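Local structure of alpha-14 giardin (Giardia lamblia, 3CHJ) at residues Asn266-Lys280 with Ile307-Leu319. The protein binds calcium and phospholipids as an annexin and may serve as a calcium-regulated structural link between the lipid bilayer and the underlying axoneme. Numbering follows the deposited sequence.
Sequences NRITAMHFRECKGCK and IKLLWEPVTVPLL
Phe-273 and Trp-311, whose CA atoms are 5.5 Å apart, mark where the end of helix 301-310 meets the turn between helices 262-272 and 279-287, and from there 312-319 runs on as an irregular tail past Lys-277. The Trp-311 indole lies between Phe-273 and Cys-279, at the turn that joins helices 262-272 and 279-287: Phe-273 CA lies over one face of its six-membered ring, and Cys-279 SG, anti to the backbone N (chi1 -180°), sits over the opposite face, 4.0 Å from the centroid. Cys-279 CB packs closer still, 3.4 Å from Trp-311 CZ3. At the rim, Trp-311 NE1 donates to Thr-269 OG1 (3.0 Å), which lies 23° out of the indole plane and is also hydrogen-bonded to Leu-265 O. Segment 266-280 lies in the fourth repeat of this all-helical annexin, where Met-251 of helix 243-254 and Phe-291 of helix 291-298 also meet the indole. Leu-310 CD2 makes a CH-pi contact over the Phe-273 ring, 3.9 Å from its centroid. The extended Lys-280 chain passes Trp-311 O, and its NZ hydrogen-bonds to Lys-308 O (2.8 Å) and forms a salt bridge with Glu-312 OE2 (2.9 Å), met on its anti side; Asp-292 is a second carboxylate partner. Lys-277, equally extended, reaches Val-314 O with a 2.7 Å hydrogen bond from NZ, while one water ties Lys-277 O and Lys-280 N to Trp-311 O.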
loop_
_atom_site.group_PDB
_atom_site.type_symbol
_atom_site.label_atom_id
_atom_site.label_comp_id
_atom_site.label_asym_id
_atom_site.label_seq_id
_atom_site.Cartn_x
_atom_site.Cartn_y
_atom_site.Cartn_z
ATOM N N ASN A 266 6.456 -1.088 6.907
ATOM C CA ASN A 266 5.806 0.061 7.549
ATOM C C ASN A 266 4.765 0.690 6.634
ATOM O O ASN A 266 3.626 0.931 7.055
ATOM C CB ASN A 266 6.836 1.119 7.968
ATOM C CG ASN A 266 7.636 0.697 9.172
ATOM O OD1 ASN A 266 7.330 -0.324 9.808
ATOM N ND2 ASN A 266 8.637 1.503 9.528
ATOM N N ARG A 267 5.153 0.984 5.393
ATOM C CA ARG A 267 4.215 1.702 4.527
ATOM C C ARG A 267 3.013 0.829 4.156
ATOM O O ARG A 267 1.876 1.319 4.103
ATOM C CB ARG A 267 4.908 2.284 3.284
ATOM C CG ARG A 267 5.436 1.249 2.332
ATOM C CD ARG A 267 5.936 1.946 1.082
ATOM N NE ARG A 267 6.661 1.024 0.215
ATOM C CZ ARG A 267 7.982 0.960 0.128
ATOM N NH1 ARG A 267 8.758 1.771 0.858
ATOM N NH2 ARG A 267 8.528 0.071 -0.699
ATOM N N ILE A 268 3.236 -0.469 3.902
ATOM C CA ILE A 268 2.117 -1.333 3.558
ATOM C C ILE A 268 1.169 -1.438 4.756
ATOM O O ILE A 268 -0.038 -1.316 4.602
ATOM C CB ILE A 268 2.579 -2.753 3.124
ATOM C CG1 ILE A 268 3.526 -2.680 1.906
ATOM C CG2 ILE A 268 1.381 -3.670 2.932
ATOM C CD1 ILE A 268 2.851 -2.327 0.610
ATOM N N THR A 269 1.733 -1.592 5.957
ATOM C CA THR A 269 0.928 -1.703 7.164
ATOM C C THR A 269 0.175 -0.379 7.428
ATOM O O THR A 269 -1.045 -0.376 7.594
ATOM C CB THR A 269 1.807 -2.129 8.360
ATOM O OG1 THR A 269 2.436 -3.379 8.030
ATOM C CG2 THR A 269 0.959 -2.249 9.637
ATOM N N ALA A 270 0.876 0.750 7.443
ATOM C CA ALA A 270 0.220 2.043 7.711
ATOM C C ALA A 270 -0.850 2.402 6.665
ATOM O O ALA A 270 -1.921 2.910 7.030
ATOM C CB ALA A 270 1.282 3.144 7.803
ATOM N N MET A 271 -0.578 2.087 5.395
ATOM C CA MET A 271 -1.549 2.405 4.327
ATOM C C MET A 271 -2.805 1.564 4.423
ATOM O O MET A 271 -3.892 2.030 4.047
ATOM C CB MET A 271 -0.947 2.251 2.926
ATOM C CG MET A 271 0.082 3.298 2.601
ATOM S SD MET A 271 0.542 3.244 0.860
ATOM C CE MET A 271 1.582 1.802 0.788
ATOM N N HIS A 272 -2.679 0.322 4.902
ATOM C CA HIS A 272 -3.728 -0.664 4.636
ATOM C C HIS A 272 -4.317 -1.385 5.823
ATOM O O HIS A 272 -5.305 -2.081 5.671
ATOM C CB HIS A 272 -3.222 -1.670 3.599
ATOM C CG HIS A 272 -2.955 -1.044 2.273
ATOM N ND1 HIS A 272 -1.744 -1.142 1.619
ATOM C CD2 HIS A 272 -3.739 -0.256 1.505
ATOM C CE1 HIS A 272 -1.812 -0.466 0.483
ATOM N NE2 HIS A 272 -3.004 0.085 0.394
ATOM N N PHE A 273 -3.731 -1.232 7.012
ATOM C CA PHE A 273 -4.208 -2.048 8.139
ATOM C C PHE A 273 -5.673 -1.788 8.505
ATOM O O PHE A 273 -6.385 -2.704 8.916
ATOM C CB PHE A 273 -3.285 -1.910 9.361
ATOM C CG PHE A 273 -3.608 -0.738 10.246
ATOM C CD1 PHE A 273 -4.428 -0.898 11.361
ATOM C CD2 PHE A 273 -3.060 0.518 9.995
ATOM C CE1 PHE A 273 -4.722 0.176 12.201
ATOM C CE2 PHE A 273 -3.360 1.606 10.839
ATOM C CZ PHE A 273 -4.191 1.410 11.954
ATOM N N ARG A 274 -6.121 -0.548 8.340
ATOM C CA ARG A 274 -7.450 -0.183 8.843
ATOM C C ARG A 274 -8.554 -0.731 7.923
ATOM O O ARG A 274 -9.607 -1.177 8.384
ATOM C CB ARG A 274 -7.531 1.334 8.980
ATOM C CG ARG A 274 -8.447 1.794 10.089
ATOM C CD ARG A 274 -8.374 3.303 10.233
ATOM N NE ARG A 274 -7.150 3.838 10.859
ATOM C CZ ARG A 274 -7.030 4.074 12.172
ATOM N NH1 ARG A 274 -8.024 3.770 13.016
ATOM N NH2 ARG A 274 -5.915 4.609 12.661
ATOM N N GLU A 275 -8.281 -0.746 6.627
ATOM C CA GLU A 275 -9.279 -1.167 5.643
ATOM C C GLU A 275 -9.194 -2.672 5.328
ATOM O O GLU A 275 -10.223 -3.348 5.134
ATOM C CB GLU A 275 -9.109 -0.342 4.358
ATOM C CG GLU A 275 -9.198 1.184 4.540
ATOM C CD GLU A 275 -7.923 1.895 5.072
ATOM O OE1 GLU A 275 -8.091 3.096 5.418
ATOM O OE2 GLU A 275 -6.787 1.319 5.142
ATOM N N CYS A 276 -7.980 -3.207 5.303
ATOM C CA CYS A 276 -7.750 -4.548 4.771
ATOM C C CYS A 276 -7.729 -5.622 5.863
ATOM O O CYS A 276 -6.734 -6.346 6.035
ATOM C CB CYS A 276 -6.450 -4.581 3.958
ATOM S SG CYS A 276 -6.507 -3.605 2.411
ATOM N N LYS A 277 -8.854 -5.754 6.549
ATOM C CA LYS A 277 -8.961 -6.640 7.701
ATOM C C LYS A 277 -8.742 -8.111 7.379
ATOM O O LYS A 277 -8.249 -8.865 8.227
ATOM C CB LYS A 277 -10.299 -6.435 8.405
ATOM C CG LYS A 277 -10.439 -5.024 8.960
ATOM C CD LYS A 277 -11.706 -4.862 9.783
ATOM C CE LYS A 277 -11.889 -3.395 10.185
ATOM N NZ LYS A 277 -12.819 -3.242 11.342
ATOM N N GLY A 278 -9.062 -8.513 6.151
ATOM C CA GLY A 278 -8.880 -9.910 5.782
ATOM C C GLY A 278 -7.456 -10.311 5.425
ATOM O O GLY A 278 -7.214 -11.454 5.030
ATOM N N CYS A 279 -6.498 -9.398 5.577
ATOM C CA CYS A 279 -5.111 -9.705 5.211
ATOM C C CYS A 279 -4.591 -11.023 5.779
ATOM O O CYS A 279 -4.052 -11.863 5.023
ATOM C CB CYS A 279 -4.190 -8.575 5.637
ATOM S SG CYS A 279 -2.441 -8.864 5.211
ATOM N N LYS A 280 -4.710 -11.212 7.094
ATOM C CA LYS A 280 -4.164 -12.447 7.689
ATOM C C LYS A 280 -4.838 -13.713 7.152
ATOM O O LYS A 280 -4.164 -14.730 6.897
ATOM C CB LYS A 280 -4.214 -12.418 9.220
ATOM C CG LYS A 280 -3.312 -11.349 9.853
ATOM C CD LYS A 280 -3.144 -11.616 11.371
ATOM C CE LYS A 280 -2.377 -10.477 12.050
ATOM N NZ LYS A 280 -2.175 -10.710 13.538
ATOM N N ILE A 307 3.597 -5.033 14.296
ATOM C CA ILE A 307 3.100 -5.427 12.983
ATOM C C ILE A 307 1.966 -6.442 13.133
ATOM O O ILE A 307 0.897 -6.271 12.522
ATOM C CB ILE A 307 4.232 -5.971 12.074
ATOM C CG1 ILE A 307 5.281 -4.889 11.806
ATOM C CG2 ILE A 307 3.671 -6.578 10.757
ATOM C CD1 ILE A 307 4.777 -3.597 11.099
ATOM N N LYS A 308 2.166 -7.452 13.991
ATOM C CA LYS A 308 1.132 -8.485 14.235
ATOM C C LYS A 308 -0.148 -7.847 14.763
ATOM O O LYS A 308 -1.250 -8.181 14.298
ATOM C CB LYS A 308 1.612 -9.543 15.241
ATOM C CG LYS A 308 2.552 -10.569 14.647
ATOM C CD LYS A 308 2.844 -11.709 15.599
ATOM C CE LYS A 308 3.844 -11.278 16.678
ATOM N NZ LYS A 308 4.439 -12.441 17.413
ATOM N N LEU A 309 -0.013 -6.910 15.709
ATOM C CA LEU A 309 -1.185 -6.276 16.310
ATOM C C LEU A 309 -1.946 -5.380 15.323
ATOM O O LEU A 309 -3.176 -5.377 15.276
ATOM C CB LEU A 309 -0.756 -5.466 17.548
ATOM C CG LEU A 309 -1.867 -4.820 18.372
ATOM C CD1 LEU A 309 -2.911 -5.842 18.785
ATOM C CD2 LEU A 309 -1.236 -4.155 19.593
ATOM N N LEU A 310 -1.223 -4.611 14.516
ATOM C CA LEU A 310 -1.889 -3.711 13.566
ATOM C C LEU A 310 -2.725 -4.480 12.567
ATOM O O LEU A 310 -3.798 -4.018 12.165
ATOM C CB LEU A 310 -0.846 -2.875 12.812
ATOM C CG LEU A 310 -0.288 -1.736 13.671
ATOM C CD1 LEU A 310 1.012 -1.165 13.043
ATOM C CD2 LEU A 310 -1.315 -0.642 13.874
ATOM N N TRP A 311 -2.243 -5.657 12.175
ATOM C CA TRP A 311 -2.946 -6.470 11.206
ATOM C C TRP A 311 -4.011 -7.373 11.824
ATOM O O TRP A 311 -4.685 -8.124 11.114
ATOM C CB TRP A 311 -1.932 -7.276 10.392
ATOM C CG TRP A 311 -1.292 -6.466 9.331
ATOM C CD1 TRP A 311 0.022 -6.078 9.256
ATOM C CD2 TRP A 311 -1.933 -5.956 8.167
ATOM N NE1 TRP A 311 0.229 -5.340 8.101
ATOM C CE2 TRP A 311 -0.959 -5.261 7.414
ATOM C CE3 TRP A 311 -3.251 -5.996 7.692
ATOM C CZ2 TRP A 311 -1.261 -4.631 6.209
ATOM C CZ3 TRP A 311 -3.547 -5.372 6.504
ATOM C CH2 TRP A 311 -2.565 -4.698 5.770
ATOM N N GLU A 312 -4.153 -7.318 13.144
ATOM C CA GLU A 312 -5.241 -8.036 13.774
ATOM C C GLU A 312 -6.521 -7.235 13.540
ATOM O O GLU A 312 -6.598 -6.055 13.887
ATOM C CB GLU A 312 -4.978 -8.239 15.268
ATOM C CG GLU A 312 -5.945 -9.212 15.920
ATOM C CD GLU A 312 -5.700 -10.685 15.555
ATOM O OE1 GLU A 312 -6.384 -11.524 16.168
ATOM O OE2 GLU A 312 -4.845 -11.032 14.691
ATOM N N PRO A 313 -7.530 -7.869 12.945
ATOM C CA PRO A 313 -8.789 -7.174 12.695
ATOM C C PRO A 313 -9.345 -6.478 13.949
ATOM O O PRO A 313 -9.445 -7.091 15.021
ATOM C CB PRO A 313 -9.730 -8.307 12.259
ATOM C CG PRO A 313 -8.823 -9.344 11.703
ATOM C CD PRO A 313 -7.562 -9.274 12.493
ATOM N N VAL A 314 -9.680 -5.195 13.821
ATOM C CA VAL A 314 -10.452 -4.531 14.866
ATOM C C VAL A 314 -11.892 -4.935 14.620
ATOM O O VAL A 314 -12.395 -4.800 13.497
ATOM C CB VAL A 314 -10.298 -2.996 14.856
ATOM C CG1 VAL A 314 -11.265 -2.342 15.860
ATOM C CG2 VAL A 314 -8.873 -2.596 15.217
ATOM N N THR A 315 -12.533 -5.432 15.680
ATOM C CA THR A 315 -13.877 -6.011 15.600
ATOM C C THR A 315 -14.857 -5.258 16.502
ATOM O O THR A 315 -15.927 -5.781 16.836
ATOM C CB THR A 315 -13.864 -7.502 16.010
ATOM O OG1 THR A 315 -13.370 -7.623 17.350
ATOM C CG2 THR A 315 -12.987 -8.344 15.061
ATOM N N VAL A 316 -14.483 -4.041 16.905
ATOM C CA VAL A 316 -15.333 -3.184 17.753
ATOM C C VAL A 316 -15.337 -1.738 17.251
ATOM O O VAL A 316 -14.405 -1.306 16.556
ATOM C CB VAL A 316 -14.892 -3.208 19.240
ATOM C CG1 VAL A 316 -15.013 -4.627 19.827
ATOM C CG2 VAL A 316 -13.468 -2.628 19.420
ATOM N N PRO A 317 -16.393 -0.965 17.586
ATOM C CA PRO A 317 -16.373 0.448 17.205
ATOM C C PRO A 317 -15.160 1.221 17.738
ATOM O O PRO A 317 -14.637 0.914 18.810
ATOM C CB PRO A 317 -17.664 0.996 17.825
ATOM C CG PRO A 317 -18.564 -0.203 17.885
ATOM C CD PRO A 317 -17.656 -1.331 18.264
ATOM N N LEU A 318 -14.736 2.206 16.961
ATOM C CA LEU A 318 -13.670 3.111 17.355
ATOM C C LEU A 318 -14.072 3.973 18.547
ATOM O O LEU A 318 -15.263 4.240 18.770
ATOM C CB LEU A 318 -13.252 3.992 16.169
ATOM C CG LEU A 318 -12.591 3.233 15.011
ATOM C CD1 LEU A 318 -12.321 4.169 13.854
ATOM C CD2 LEU A 318 -11.297 2.562 15.474
ATOM N N LEU A 319 -13.071 4.375 19.325
ATOM C CA LEU A 319 -13.281 5.313 20.415
ATOM C C LEU A 319 -13.208 6.729 19.867
ATOM O O LEU A 319 -12.829 6.949 18.712
ATOM C CB LEU A 319 -12.232 5.111 21.508
ATOM C CG LEU A 319 -12.060 3.701 22.081
ATOM C CD1 LEU A 319 -10.952 3.668 23.125
ATOM C CD2 LEU A 319 -13.376 3.177 22.669
HETATM O O HOH W 1 -6.285 -5.027 10.378
HETATM O O HOH W 2 -8.502 -3.614 11.401
HETATM O O HOH W 3 -5.583 -9.018 8.718
#